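Local coordinates for putative electron transport related protein (Corynebacterium diphtheriae, PDB 4PQ1), which probably acts as a thiol-disulfide oxidoreductase of the DsbF type, exchanging electrons with partner proteins through a redox-active disulfide in a thioredoxin-like fold, at residues 20-24 with 132-138; 124-128 with 140-145; 81-87 with 105-111; 2-6 with 117-121. All coordinates share one frame; numbering follows the deposited sequence.

Contact 1: residues 20-24 with 132-138; sequences ERAPV and DKQHRPA
Arg21 lies against residues 132-138 along nearly its whole length. Its CB rests near the rim of one face of the Arg136 guanidinium, 3.6 Å from Arg136 NE. Next, Arg21 CG, set beside the backbone N (chi1 -78°), meets the carbonyl oxygen of Pro137 at 3.3 Å; the chain then runs extended to NE, which takes CD between that oxygen and the Asp132 carboxylate. At the tip, Ala138 CB sits over the centre of one guanidinium face, while Arg21 NH1 gives a 2.7 Å salt bridge to Asp132 OD2, on that oxygen's anti lone pair and in the guanidinium plane. Arg21 NE binds Tyr16 O. Asp132 OD1 accepts from Gln134 N, an Asx turn, within the type I turn from Asp132 to His135 that links strands 127-131 and 137-141 of a hairpin in the thioredoxin-like sheet. Asp132 OD2 also takes Arg136 NE on its syn lone pair, 2.9 Å away, with Arg136 NH2 above the carboxylate plane; this shared anion probably offsets the closeness of the two arginines. Arg136 N reaches OD1 from the face opposite Gln134 N, so five donors fix the carboxylate's rotation. Further along, Val24 N donates to His135 O (3.0 Å, 164°), and Val24 CG1 packs on Pro137 CG.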
loop_
_atom_site.group_PDB
_atom_site.type_symbol
_atom_site.label_atom_id
_atom_site.label_comp_id
_atom_site.label_asym_id
_atom_site.label_seq_id
_atom_site.Cartn_x
_atom_site.Cartn_y
_atom_site.Cartn_z
ATOM N N GLU A 20 17.742 -0.675 -10.061
ATOM C CA GLU A 20 17.885 0.264 -8.951
ATOM C C GLU A 20 17.023 -0.086 -7.753
ATOM O O GLU A 20 16.895 0.710 -6.823
ATOM C CB GLU A 20 17.552 1.683 -9.408
ATOM C CG GLU A 20 16.295 1.761 -10.251
ATOM C CD GLU A 20 16.032 3.150 -10.790
ATOM O OE1 GLU A 20 16.558 4.127 -10.209
ATOM O OE2 GLU A 20 15.308 3.262 -11.804
ATOM N N ARG A 21 16.445 -1.279 -7.759
ATOM C CA ARG A 21 15.512 -1.655 -6.709
ATOM C C ARG A 21 16.185 -2.274 -5.501
ATOM O O ARG A 21 17.182 -2.994 -5.624
ATOM C CB ARG A 21 14.471 -2.630 -7.244
ATOM C CG ARG A 21 13.389 -1.978 -8.048
ATOM C CD ARG A 21 12.437 -3.016 -8.611
ATOM N NE ARG A 21 11.859 -2.544 -9.868
ATOM C CZ ARG A 21 11.133 -3.301 -10.671
ATOM N NH1 ARG A 21 10.889 -4.555 -10.329
ATOM N NH2 ARG A 21 10.657 -2.807 -11.805
ATOM N N ALA A 22 15.613 -2.003 -4.332
ATOM C CA ALA A 22 16.031 -2.648 -3.099
ATOM C C ALA A 22 14.780 -3.060 -2.337
ATOM O O ALA A 22 13.745 -2.405 -2.441
ATOM C CB ALA A 22 16.906 -1.720 -2.261
ATOM N N PRO A 23 14.867 -4.155 -1.572
ATOM C CA PRO A 23 13.717 -4.611 -0.779
ATOM C C PRO A 23 13.323 -3.635 0.345
ATOM O O PRO A 23 14.185 -2.922 0.868
ATOM C CB PRO A 23 14.200 -5.948 -0.204
ATOM C CG PRO A 23 15.728 -5.876 -0.263
ATOM C CD PRO A 23 16.032 -5.058 -1.469
ATOM N N VAL A 24 12.036 -3.592 0.695
ATOM C CA VAL A 24 11.587 -2.819 1.858
ATOM C C VAL A 24 11.904 -3.591 3.133
ATOM O O VAL A 24 12.070 -4.808 3.095
ATOM C CB VAL A 24 10.055 -2.515 1.834
ATOM C CG1 VAL A 24 9.740 -1.325 0.927
ATOM C CG2 VAL A 24 9.273 -3.761 1.430
ATOM N N ASP A 132 7.508 -5.555 -6.127
ATOM C CA ASP A 132 7.622 -6.703 -7.034
ATOM C C ASP A 132 7.735 -7.968 -6.199
ATOM O O ASP A 132 7.521 -7.925 -4.997
ATOM C CB ASP A 132 8.815 -6.569 -8.022
ATOM C CG ASP A 132 10.178 -6.466 -7.333
ATOM O OD1 ASP A 132 10.346 -6.986 -6.208
ATOM O OD2 ASP A 132 11.102 -5.860 -7.933
ATOM N N LYS A 133 8.117 -9.084 -6.813
ATOM C CA LYS A 133 8.100 -10.357 -6.097
ATOM C C LYS A 133 9.190 -10.435 -5.025
ATOM O O LYS A 133 9.150 -11.305 -4.149
ATOM C CB LYS A 133 8.245 -11.521 -7.080
ATOM C CG LYS A 133 6.943 -11.931 -7.755
ATOM C CD LYS A 133 7.206 -13.065 -8.729
ATOM C CE LYS A 133 5.940 -13.516 -9.415
ATOM N NZ LYS A 133 6.183 -14.763 -10.199
ATOM N N GLN A 134 10.161 -9.529 -5.094
ATOM C CA GLN A 134 11.216 -9.484 -4.089
ATOM C C GLN A 134 10.880 -8.404 -3.080
ATOM O O GLN A 134 11.705 -8.053 -2.229
ATOM C CB GLN A 134 12.591 -9.240 -4.725
ATOM C CG GLN A 134 13.035 -10.348 -5.679
ATOM C CD GLN A 134 14.355 -10.040 -6.343
ATOM O OE1 GLN A 134 15.354 -9.773 -5.670
ATOM N NE2 GLN A 134 14.367 -10.061 -7.671
ATOM N N HIS A 135 9.650 -7.897 -3.186
ATOM C CA HIS A 135 9.124 -6.880 -2.293
ATOM C C HIS A 135 10.015 -5.649 -2.347
ATOM O O HIS A 135 10.410 -5.098 -1.327
ATOM C CB HIS A 135 8.971 -7.429 -0.867
ATOM C CG HIS A 135 7.870 -8.444 -0.731
ATOM N ND1 HIS A 135 7.572 -9.070 0.463
ATOM C CD2 HIS A 135 6.982 -8.928 -1.639
ATOM C CE1 HIS A 135 6.563 -9.911 0.280
ATOM N NE2 HIS A 135 6.185 -9.844 -0.986
ATOM N N ARG A 136 10.291 -5.213 -3.570
ATOM C CA ARG A 136 11.071 -4.011 -3.834
ATOM C C ARG A 136 10.163 -3.068 -4.572
ATOM O O ARG A 136 9.455 -3.494 -5.475
ATOM C CB ARG A 136 12.320 -4.314 -4.698
ATOM C CG ARG A 136 13.074 -5.581 -4.332
ATOM C CD ARG A 136 14.211 -5.884 -5.328
ATOM N NE ARG A 136 13.737 -6.147 -6.688
ATOM C CZ ARG A 136 14.543 -6.336 -7.737
ATOM N NH1 ARG A 136 15.860 -6.286 -7.577
ATOM N NH2 ARG A 136 14.044 -6.571 -8.946
ATOM N N PRO A 137 10.165 -1.786 -4.202
ATOM C CA PRO A 137 9.197 -0.965 -4.932
ATOM C C PRO A 137 9.537 -0.846 -6.417
ATOM O O PRO A 137 10.681 -0.611 -6.783
ATOM C CB PRO A 137 9.280 0.386 -4.215
ATOM C CG PRO A 137 9.667 0.029 -2.817
ATOM C CD PRO A 137 10.653 -1.113 -2.986
ATOM N N ALA A 138 8.525 -1.045 -7.255
ATOM C CA ALA A 138 8.634 -0.833 -8.691
ATOM C C ALA A 138 8.036 0.519 -9.041
ATOM O O ALA A 138 8.332 1.101 -10.086
ATOM C CB ALA A 138 7.924 -1.940 -9.438
HETATM O O HOH W 1 17.383 -6.321 -5.675
HETATM O O HOH W 2 13.071 0.092 -5.245
#

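Contact 2: residues 124-128 with 140-145; sequences VVPTT and VFLREV
The Phe141 ring has the carbonyl oxygen of Thr128 near its plane, at the edge, 3.8 Å from Phe141 CD2. Phe141 CD1 in turn stands over one face of the Arg143 guanidinium, toward its rim, while that group's charge is met by Glu13 and Asp149. Thr128 and Phe141 form an antiparallel hydrogen-bonded pair: Thr128 N reaches Phe141 O at 3.0 Å and Phe141 N reaches Thr128 O at 2.8 Å. This is the open end of the hairpin of strands 127-131 and 137-141, and the cis-proline entering it is a hallmark of thioredoxin-like folds; here Pro126, which follows the cis peptide bond, touches Pro58 and Cys59 of the Cys56-Cys59 disulfide. The ring of Pro126 also brings its CG to Glu144 CA at 3.9 Å. Beyond the pair the chains part. A water bridges the two segments, accepting from Thr128 OG1 and donating to Arg143 O at 2.6 Å; Asn50 also bonds to that hydroxyl. Val145 CG2 comes to 3.6 Å from Thr128 OG1 as the two side chains cross at a slant. Thr127 and Leu142 lie side by side, pointing the same way, and Thr127 OG1, beside its own backbone N (chi1 -71°), donates to Val124 O. Val124 CG1, anti to its N, packs against Leu142 CB at 4.0 Å.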
loop_
_atom_site.group_PDB
_atom_site.type_symbol
_atom_site.label_atom_id
_atom_site.label_comp_id
_atom_site.label_asym_id
_atom_site.label_seq_id
_atom_site.Cartn_x
_atom_site.Cartn_y
_atom_site.Cartn_z
ATOM N N VAL A 124 1.691 12.218 3.202
ATOM C CA VAL A 124 0.954 11.987 1.965
ATOM C C VAL A 124 0.024 10.791 2.073
ATOM O O VAL A 124 0.468 9.655 2.145
ATOM C CB VAL A 124 1.913 11.782 0.775
ATOM C CG1 VAL A 124 1.136 11.587 -0.542
ATOM C CG2 VAL A 124 2.892 12.966 0.668
ATOM N N VAL A 125 -1.279 11.065 2.094
ATOM C CA VAL A 125 -2.301 10.026 2.114
ATOM C C VAL A 125 -3.392 10.439 1.135
ATOM O O VAL A 125 -3.919 11.541 1.238
ATOM C CB VAL A 125 -2.913 9.819 3.525
ATOM C CG1 VAL A 125 -3.987 8.740 3.486
ATOM C CG2 VAL A 125 -1.855 9.436 4.507
ATOM N N PRO A 126 -3.729 9.559 0.179
ATOM C CA PRO A 126 -3.171 8.210 0.075
ATOM C C PRO A 126 -1.783 8.169 -0.585
ATOM O O PRO A 126 -1.370 9.130 -1.238
ATOM C CB PRO A 126 -4.207 7.489 -0.779
ATOM C CG PRO A 126 -4.698 8.554 -1.705
ATOM C CD PRO A 126 -4.673 9.840 -0.918
ATOM N N THR A 127 -1.067 7.079 -0.340
ATOM C CA THR A 127 0.175 6.727 -1.038
ATOM C C THR A 127 0.027 5.279 -1.446
ATOM O O THR A 127 -0.491 4.458 -0.673
ATOM C CB THR A 127 1.438 6.900 -0.159
ATOM O OG1 THR A 127 1.701 8.296 0.037
ATOM C CG2 THR A 127 2.717 6.210 -0.812
ATOM N N THR A 128 0.456 4.963 -2.662
ATOM C CA THR A 128 0.428 3.582 -3.107
ATOM C C THR A 128 1.805 3.123 -3.554
ATOM O O THR A 128 2.454 3.775 -4.378
ATOM C CB THR A 128 -0.564 3.371 -4.252
ATOM O OG1 THR A 128 -1.878 3.684 -3.794
ATOM C CG2 THR A 128 -0.528 1.922 -4.710
ATOM N N VAL A 140 6.179 4.140 -6.851
ATOM C CA VAL A 140 5.576 4.833 -5.720
ATOM C C VAL A 140 4.691 5.973 -6.207
ATOM O O VAL A 140 5.132 6.825 -6.976
ATOM C CB VAL A 140 6.635 5.391 -4.753
ATOM C CG1 VAL A 140 5.950 6.139 -3.578
ATOM C CG2 VAL A 140 7.562 4.263 -4.268
ATOM N N PHE A 141 3.442 5.977 -5.760
ATOM C CA PHE A 141 2.477 6.994 -6.162
ATOM C C PHE A 141 2.130 7.896 -4.990
ATOM O O PHE A 141 1.549 7.432 -4.003
ATOM C CB PHE A 141 1.197 6.349 -6.705
ATOM C CG PHE A 141 1.386 5.607 -8.005
ATOM C CD1 PHE A 141 1.335 6.281 -9.213
ATOM C CD2 PHE A 141 1.586 4.229 -8.016
ATOM C CE1 PHE A 141 1.507 5.600 -10.411
ATOM C CE2 PHE A 141 1.756 3.551 -9.206
ATOM C CZ PHE A 141 1.717 4.235 -10.411
ATOM N N LEU A 142 2.493 9.176 -5.093
ATOM C CA LEU A 142 2.214 10.151 -4.039
ATOM C C LEU A 142 0.944 10.925 -4.392
ATOM O O LEU A 142 0.902 12.155 -4.383
ATOM C CB LEU A 142 3.397 11.102 -3.852
ATOM C CG LEU A 142 4.731 10.383 -3.584
ATOM C CD1 LEU A 142 5.887 11.375 -3.534
ATOM C CD2 LEU A 142 4.666 9.533 -2.305
ATOM N N ARG A 143 -0.093 10.168 -4.706
ATOM C CA ARG A 143 -1.321 10.708 -5.211
ATOM C C ARG A 143 -2.309 9.576 -5.224
ATOM O O ARG A 143 -1.917 8.417 -5.120
ATOM C CB ARG A 143 -1.149 11.306 -6.608
ATOM C CG ARG A 143 -0.630 10.330 -7.652
ATOM C CD ARG A 143 -0.924 10.854 -9.050
ATOM N NE ARG A 143 -0.361 10.033 -10.115
ATOM C CZ ARG A 143 -1.022 9.081 -10.762
ATOM N NH1 ARG A 143 -2.281 8.816 -10.448
ATOM N NH2 ARG A 143 -0.427 8.394 -11.728
ATOM N N GLU A 144 -3.592 9.931 -5.275
ATOM C CA GLU A 144 -4.643 8.991 -5.598
ATOM C C GLU A 144 -4.306 8.277 -6.921
ATOM O O GLU A 144 -3.756 8.895 -7.846
ATOM C CB GLU A 144 -5.979 9.736 -5.704
ATOM C CG GLU A 144 -7.169 8.848 -5.982
ATOM C CD GLU A 144 -8.502 9.609 -5.942
ATOM O OE1 GLU A 144 -9.538 8.962 -6.234
ATOM O OE2 GLU A 144 -8.507 10.835 -5.636
ATOM N N VAL A 145 -4.619 6.985 -7.006
ATOM C CA VAL A 145 -4.379 6.219 -8.226
ATOM C C VAL A 145 -5.673 5.622 -8.761
ATOM O O VAL A 145 -6.609 5.401 -7.996
ATOM C CB VAL A 145 -3.382 5.060 -8.002
ATOM C CG1 VAL A 145 -1.968 5.584 -7.869
ATOM C CG2 VAL A 145 -3.778 4.222 -6.780
HETATM O O HOH W 3 -2.819 6.198 -4.080
#

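Contact 3: residues 81-87 with 105-111; sequences GINVRDY and SIYDPPF
Gly81, Ile82 and Asn83 pair in parallel with Ser105, Ile106 and Tyr107, forming the strand-to-strand seam of a beta-alpha-beta unit whose crossover is helix 89-98, at the 105-107 edge of the thioredoxin-like sheet. Gly81 O accepts from Ile106 N at 2.7 Å, and Ile106 O accepts from Asn83 N. Ser105 OG lies 3.3 Å from Gly81 CA, an approach that the lack of a side chain on Gly81 allows, and is bound to Trp52 NE1. Past the strands the pairing continues: Asn83 O takes Asp108 N, and Arg85 N reaches Pro109 O at 2.7 Å. Here too Val84 CG1 lies over one face of the Phe111 ring, 3.8 Å from its centroid, a CH-pi contact; Ile82 CG2, from the sheet face that carries Ile82 and Ile106, approaches the same ring obliquely at CE1.

On the opposite face, Asn83 and Tyr107 extend side by side, both with CG anti to the backbone N (chi1 176° and -176°), which brings Asn83 OD1 to the ring edge, 3.1 Å from Tyr107 CD1. The amide is held from its other end, where Asn83 ND2 donates to the anti lone pair of Asp86 OD2 at 2.8 Å, with that oxygen in the plane of the Asn83 amide. Asp86 is positioned in turn by Gln54 N, just ahead of the Cys56-Cys59 motif, while Thr113 and Lys112 hold the carboxylate of Asp108. The Tyr107 hydroxyl ties strand 105-107 to the loop after strand 77-83, donating in the carbonyl plane to Asp86 O at 2.5 Å.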
loop_
_atom_site.group_PDB
_atom_site.type_symbol
_atom_site.label_atom_id
_atom_site.label_comp_id
_atom_site.label_asym_id
_atom_site.label_seq_id
_atom_site.Cartn_x
_atom_site.Cartn_y
_atom_site.Cartn_z
ATOM N N GLY A 81 -3.515 -2.789 2.922
ATOM C CA GLY A 81 -3.752 -1.416 3.302
ATOM C C GLY A 81 -2.948 -1.065 4.524
ATOM O O GLY A 81 -2.647 -1.917 5.368
ATOM N N ILE A 82 -2.584 0.202 4.621
ATOM C CA ILE A 82 -1.973 0.707 5.839
ATOM C C ILE A 82 -2.866 1.843 6.342
ATOM O O ILE A 82 -2.791 2.975 5.870
ATOM C CB ILE A 82 -0.525 1.182 5.595
ATOM C CG1 ILE A 82 0.319 0.018 5.076
ATOM C CG2 ILE A 82 0.093 1.770 6.861
ATOM C CD1 ILE A 82 1.726 0.406 4.718
ATOM N N ASN A 83 -3.726 1.520 7.296
ATOM C CA ASN A 83 -4.716 2.463 7.812
ATOM C C ASN A 83 -4.046 3.432 8.777
ATOM O O ASN A 83 -3.563 3.024 9.843
ATOM C CB ASN A 83 -5.857 1.672 8.464
ATOM C CG ASN A 83 -6.905 2.552 9.138
ATOM O OD1 ASN A 83 -7.176 2.381 10.320
ATOM N ND2 ASN A 83 -7.489 3.486 8.396
ATOM N N VAL A 84 -3.946 4.703 8.381
ATOM C CA VAL A 84 -3.268 5.681 9.230
ATOM C C VAL A 84 -4.258 6.756 9.732
ATOM O O VAL A 84 -5.271 7.019 9.090
ATOM C CB VAL A 84 -2.076 6.353 8.493
ATOM C CG1 VAL A 84 -1.102 5.277 7.941
ATOM C CG2 VAL A 84 -2.559 7.261 7.369
ATOM N N ARG A 85 -3.966 7.336 10.895
ATOM C CA ARG A 85 -4.704 8.497 11.411
ATOM C C ARG A 85 -6.182 8.207 11.644
ATOM O O ARG A 85 -6.995 9.118 11.780
ATOM C CB ARG A 85 -4.562 9.689 10.466
ATOM C CG ARG A 85 -3.434 10.624 10.820
ATOM C CD ARG A 85 -2.999 11.485 9.635
ATOM N NE ARG A 85 -1.562 11.364 9.490
ATOM C CZ ARG A 85 -0.867 11.600 8.386
ATOM N NH1 ARG A 85 -1.459 12.005 7.267
ATOM N NH2 ARG A 85 0.445 11.426 8.420
ATOM N N ASP A 86 -6.517 6.928 11.693
ATOM C CA ASP A 86 -7.820 6.501 12.156
ATOM C C ASP A 86 -7.661 6.037 13.596
ATOM O O ASP A 86 -7.404 4.860 13.865
ATOM C CB ASP A 86 -8.388 5.404 11.259
ATOM C CG ASP A 86 -9.386 5.943 10.259
ATOM O OD1 ASP A 86 -10.202 6.798 10.659
ATOM O OD2 ASP A 86 -9.362 5.513 9.083
ATOM N N TYR A 87 -7.787 6.988 14.515
ATOM C CA TYR A 87 -7.547 6.735 15.931
ATOM C C TYR A 87 -8.702 5.994 16.569
ATOM O O TYR A 87 -8.563 5.404 17.639
ATOM C CB TYR A 87 -7.280 8.046 16.661
ATOM C CG TYR A 87 -6.126 8.791 16.051
ATOM C CD1 TYR A 87 -4.847 8.239 16.033
ATOM C CD2 TYR A 87 -6.311 10.034 15.461
ATOM C CE1 TYR A 87 -3.775 8.916 15.444
ATOM C CE2 TYR A 87 -5.248 10.719 14.878
ATOM C CZ TYR A 87 -3.985 10.156 14.879
ATOM O OH TYR A 87 -2.934 10.835 14.309
ATOM N N SER A 105 -5.685 -4.906 6.101
ATOM C CA SER A 105 -5.021 -3.642 6.387
ATOM C C SER A 105 -4.244 -3.760 7.682
ATOM O O SER A 105 -4.700 -4.391 8.633
ATOM C CB SER A 105 -6.023 -2.481 6.495
ATOM O OG SER A 105 -6.393 -1.973 5.223
ATOM N N ILE A 106 -3.060 -3.166 7.710
ATOM C CA ILE A 106 -2.364 -2.973 8.966
ATOM C C ILE A 106 -2.938 -1.753 9.670
ATOM O O ILE A 106 -3.035 -0.675 9.076
ATOM C CB ILE A 106 -0.859 -2.798 8.752
ATOM C CG1 ILE A 106 -0.274 -4.077 8.152
ATOM C CG2 ILE A 106 -0.181 -2.422 10.057
ATOM C CD1 ILE A 106 1.202 -4.013 7.975
ATOM N N TYR A 107 -3.336 -1.913 10.927
ATOM C CA TYR A 107 -3.833 -0.770 11.685
ATOM C C TYR A 107 -2.682 0.012 12.305
ATOM O O TYR A 107 -2.069 -0.419 13.282
ATOM C CB TYR A 107 -4.826 -1.224 12.760
ATOM C CG TYR A 107 -5.444 -0.080 13.521
ATOM C CD1 TYR A 107 -6.307 0.807 12.893
ATOM C CD2 TYR A 107 -5.162 0.118 14.872
ATOM C CE1 TYR A 107 -6.875 1.861 13.590
ATOM C CE2 TYR A 107 -5.716 1.160 15.564
ATOM C CZ TYR A 107 -6.573 2.030 14.920
ATOM O OH TYR A 107 -7.132 3.076 15.612
ATOM N N ASP A 108 -2.402 1.184 11.747
ATOM C CA ASP A 108 -1.193 1.911 12.115
ATOM C C ASP A 108 -1.506 3.404 12.216
ATOM O O ASP A 108 -1.115 4.181 11.347
ATOM C CB ASP A 108 -0.077 1.600 11.071
ATOM C CG ASP A 108 1.221 2.376 11.298
ATOM O OD1 ASP A 108 1.446 2.944 12.391
ATOM O OD2 ASP A 108 2.041 2.406 10.349
ATOM N N PRO A 109 -2.221 3.811 13.286
ATOM C CA PRO A 109 -2.673 5.212 13.368
ATOM C C PRO A 109 -1.558 6.261 13.184
ATOM O O PRO A 109 -1.824 7.273 12.535
ATOM C CB PRO A 109 -3.277 5.310 14.774
ATOM C CG PRO A 109 -3.695 3.913 15.100
ATOM C CD PRO A 109 -2.673 3.012 14.440
ATOM N N PRO A 110 -0.342 6.034 13.726
ATOM C CA PRO A 110 0.612 7.136 13.550
ATOM C C PRO A 110 1.563 6.921 12.365
ATOM O O PRO A 110 2.526 7.667 12.204
ATOM C CB PRO A 110 1.381 7.127 14.865
ATOM C CG PRO A 110 1.425 5.677 15.236
ATOM C CD PRO A 110 0.134 5.063 14.731
ATOM N N PHE A 111 1.281 5.903 11.562
ATOM C CA PHE A 111 2.004 5.636 10.332
ATOM C C PHE A 111 3.498 5.373 10.597
ATOM O O PHE A 111 4.370 5.889 9.908
ATOM C CB PHE A 111 1.779 6.796 9.339
ATOM C CG PHE A 111 2.072 6.434 7.894
ATOM C CD1 PHE A 111 2.417 5.136 7.539
ATOM C CD2 PHE A 111 1.918 7.374 6.884
ATOM C CE1 PHE A 111 2.674 4.812 6.232
ATOM C CE2 PHE A 111 2.159 7.038 5.558
ATOM C CZ PHE A 111 2.541 5.764 5.235
#

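Contact 4: residues 2-6 with 117-121; sequences TFQFH and LGGVP
Phe3 and Phe5 both lean toward the loop of residues 117-121 with CG anti to the backbone N (chi1 near 180°), and the two rings meet it differently. Phe3 offers its edge: CD2 comes to 3.4 Å from Leu117 O, which lies near the ring plane, so the polarised C-H groups of the rim face a carbonyl oxygen. Phe5 sets its ring against Val120 and Pro121. Val120 CG2 stands above one face of it, 4.0 Å from Phe5 CG, and the pyrrolidine of Pro121 crosses its side chain at about a right angle, with Pro121 CD 3.6 Å from Phe5 CE2. The backbones come closest at Gln4 and Gly118. Gly118 CA is 3.3 Å from Phe3 O, and the absence of a side chain on Gly118 allows this approach. Gly118 and Gly119 both have positive phi, near 80°, and the bend presents Gly118 O to Phe5 N for a hydrogen bond of 2.7 Å and 165°. The contact joins the N-terminal segment to the loop after helix 113-116, and Tyr16 meets the Phe3 ring edge-to-face. Beside the one backbone bond, which sets the register, apolar packing of Phe5 combines with the Phe3 edge at a carbonyl oxygen, so attachment here probably relies largely on aromatic side chains.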
loop_
_atom_site.group_PDB
_atom_site.type_symbol
_atom_site.label_atom_id
_atom_site.label_comp_id
_atom_site.label_asym_id
_atom_site.label_seq_id
_atom_site.Cartn_x
_atom_site.Cartn_y
_atom_site.Cartn_z
ATOM N N THR A 2 18.325 -1.979 2.247
ATOM C CA THR A 2 16.877 -1.831 2.125
ATOM C C THR A 2 16.527 -0.576 1.323
ATOM O O THR A 2 17.325 0.353 1.208
ATOM C CB THR A 2 16.159 -1.743 3.503
ATOM O OG1 THR A 2 16.475 -0.497 4.133
ATOM C CG2 THR A 2 16.554 -2.899 4.421
ATOM N N PHE A 3 15.310 -0.562 0.790
ATOM C CA PHE A 3 14.760 0.586 0.068
ATOM C C PHE A 3 14.879 1.906 0.819
ATOM O O PHE A 3 14.612 1.979 2.019
ATOM C CB PHE A 3 13.288 0.329 -0.248
ATOM C CG PHE A 3 12.637 1.413 -1.043
ATOM C CD1 PHE A 3 13.120 1.751 -2.292
ATOM C CD2 PHE A 3 11.517 2.066 -0.558
ATOM C CE1 PHE A 3 12.523 2.738 -3.049
ATOM C CE2 PHE A 3 10.905 3.067 -1.309
ATOM C CZ PHE A 3 11.405 3.399 -2.560
ATOM N N GLN A 4 15.280 2.944 0.093
ATOM C CA GLN A 4 15.304 4.302 0.611
ATOM C C GLN A 4 14.594 5.157 -0.418
ATOM O O GLN A 4 14.947 5.136 -1.600
ATOM C CB GLN A 4 16.728 4.813 0.843
ATOM C CG GLN A 4 17.757 3.729 1.176
ATOM C CD GLN A 4 19.183 4.131 0.796
ATOM O OE1 GLN A 4 19.542 5.312 0.845
ATOM N NE2 GLN A 4 19.999 3.146 0.402
ATOM N N PHE A 5 13.563 5.874 0.028
ATOM C CA PHE A 5 12.804 6.744 -0.852
ATOM C C PHE A 5 13.520 8.081 -0.962
ATOM O O PHE A 5 13.631 8.813 0.009
ATOM C CB PHE A 5 11.371 6.923 -0.329
ATOM C CG PHE A 5 10.515 7.814 -1.187
ATOM C CD1 PHE A 5 10.003 7.359 -2.390
ATOM C CD2 PHE A 5 10.219 9.103 -0.788
ATOM C CE1 PHE A 5 9.223 8.177 -3.184
ATOM C CE2 PHE A 5 9.434 9.923 -1.572
ATOM C CZ PHE A 5 8.933 9.461 -2.769
ATOM N N HIS A 6 14.039 8.377 -2.141
ATOM C CA HIS A 6 14.771 9.617 -2.339
ATOM C C HIS A 6 13.847 10.642 -2.944
ATOM O O HIS A 6 12.799 10.285 -3.489
ATOM C CB HIS A 6 15.995 9.412 -3.241
ATOM C CG HIS A 6 17.069 8.558 -2.633
ATOM N ND1 HIS A 6 17.549 7.419 -3.246
ATOM C CD2 HIS A 6 17.767 8.687 -1.478
ATOM C CE1 HIS A 6 18.488 6.877 -2.491
ATOM N NE2 HIS A 6 18.637 7.624 -1.411
ATOM N N LEU A 117 9.381 1.825 5.310
ATOM C CA LEU A 117 9.168 1.879 3.875
ATOM C C LEU A 117 10.154 2.858 3.252
ATOM O O LEU A 117 9.929 3.385 2.171
ATOM C CB LEU A 117 7.710 2.268 3.561
ATOM C CG LEU A 117 6.694 1.144 3.843
ATOM C CD1 LEU A 117 5.255 1.576 3.620
ATOM C CD2 LEU A 117 6.994 -0.073 2.991
ATOM N N GLY A 118 11.251 3.109 3.950
ATOM C CA GLY A 118 12.332 3.879 3.368
ATOM C C GLY A 118 12.121 5.373 3.383
ATOM O O GLY A 118 12.713 6.102 2.581
ATOM N N GLY A 119 11.284 5.830 4.307
ATOM C CA GLY A 119 11.069 7.254 4.500
ATOM C C GLY A 119 10.119 7.874 3.497
ATOM O O GLY A 119 10.257 9.039 3.125
ATOM N N VAL A 120 9.176 7.074 3.025
ATOM C CA VAL A 120 8.040 7.594 2.273
ATOM C C VAL A 120 7.344 8.667 3.134
ATOM O O VAL A 120 7.216 8.494 4.348
ATOM C CB VAL A 120 7.094 6.435 1.879
ATOM C CG1 VAL A 120 5.667 6.856 1.933
ATOM C CG2 VAL A 120 7.437 5.924 0.478
ATOM N N PRO A 121 6.946 9.797 2.524
ATOM C CA PRO A 121 6.393 10.926 3.298
ATOM C C PRO A 121 5.132 10.557 4.086
ATOM O O PRO A 121 4.138 10.204 3.456
ATOM C CB PRO A 121 6.053 11.973 2.221
ATOM C CG PRO A 121 6.772 11.531 0.983
ATOM C CD PRO A 121 6.925 10.045 1.071
#

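Three of the contacts reach the one mixed sheet of the thioredoxin-like fold. Contacts 1 and 2 lie at the two ends of the hairpin of strands 127-131 and 137-141, centres about 17 Å apart, and contact 3 joins strands 77-83 and 105-107 on the opposite side of the chain's centre from contact 1, about 22 Å away. Contact 4 touches all three: Phe3 packs on Pro137, Phe5 on Leu142, and Leu117 on Ile82. Along the chain, contact 3 is nested within the loops closed by contacts 1 and 4; contact 1 crosses both contact 4 and contact 2, whereas contact 2 follows contacts 3 and 4. The N-terminal segment thus ties the hairpin to the loop that leads to the cis-proline Pro126, which touches the disulfide.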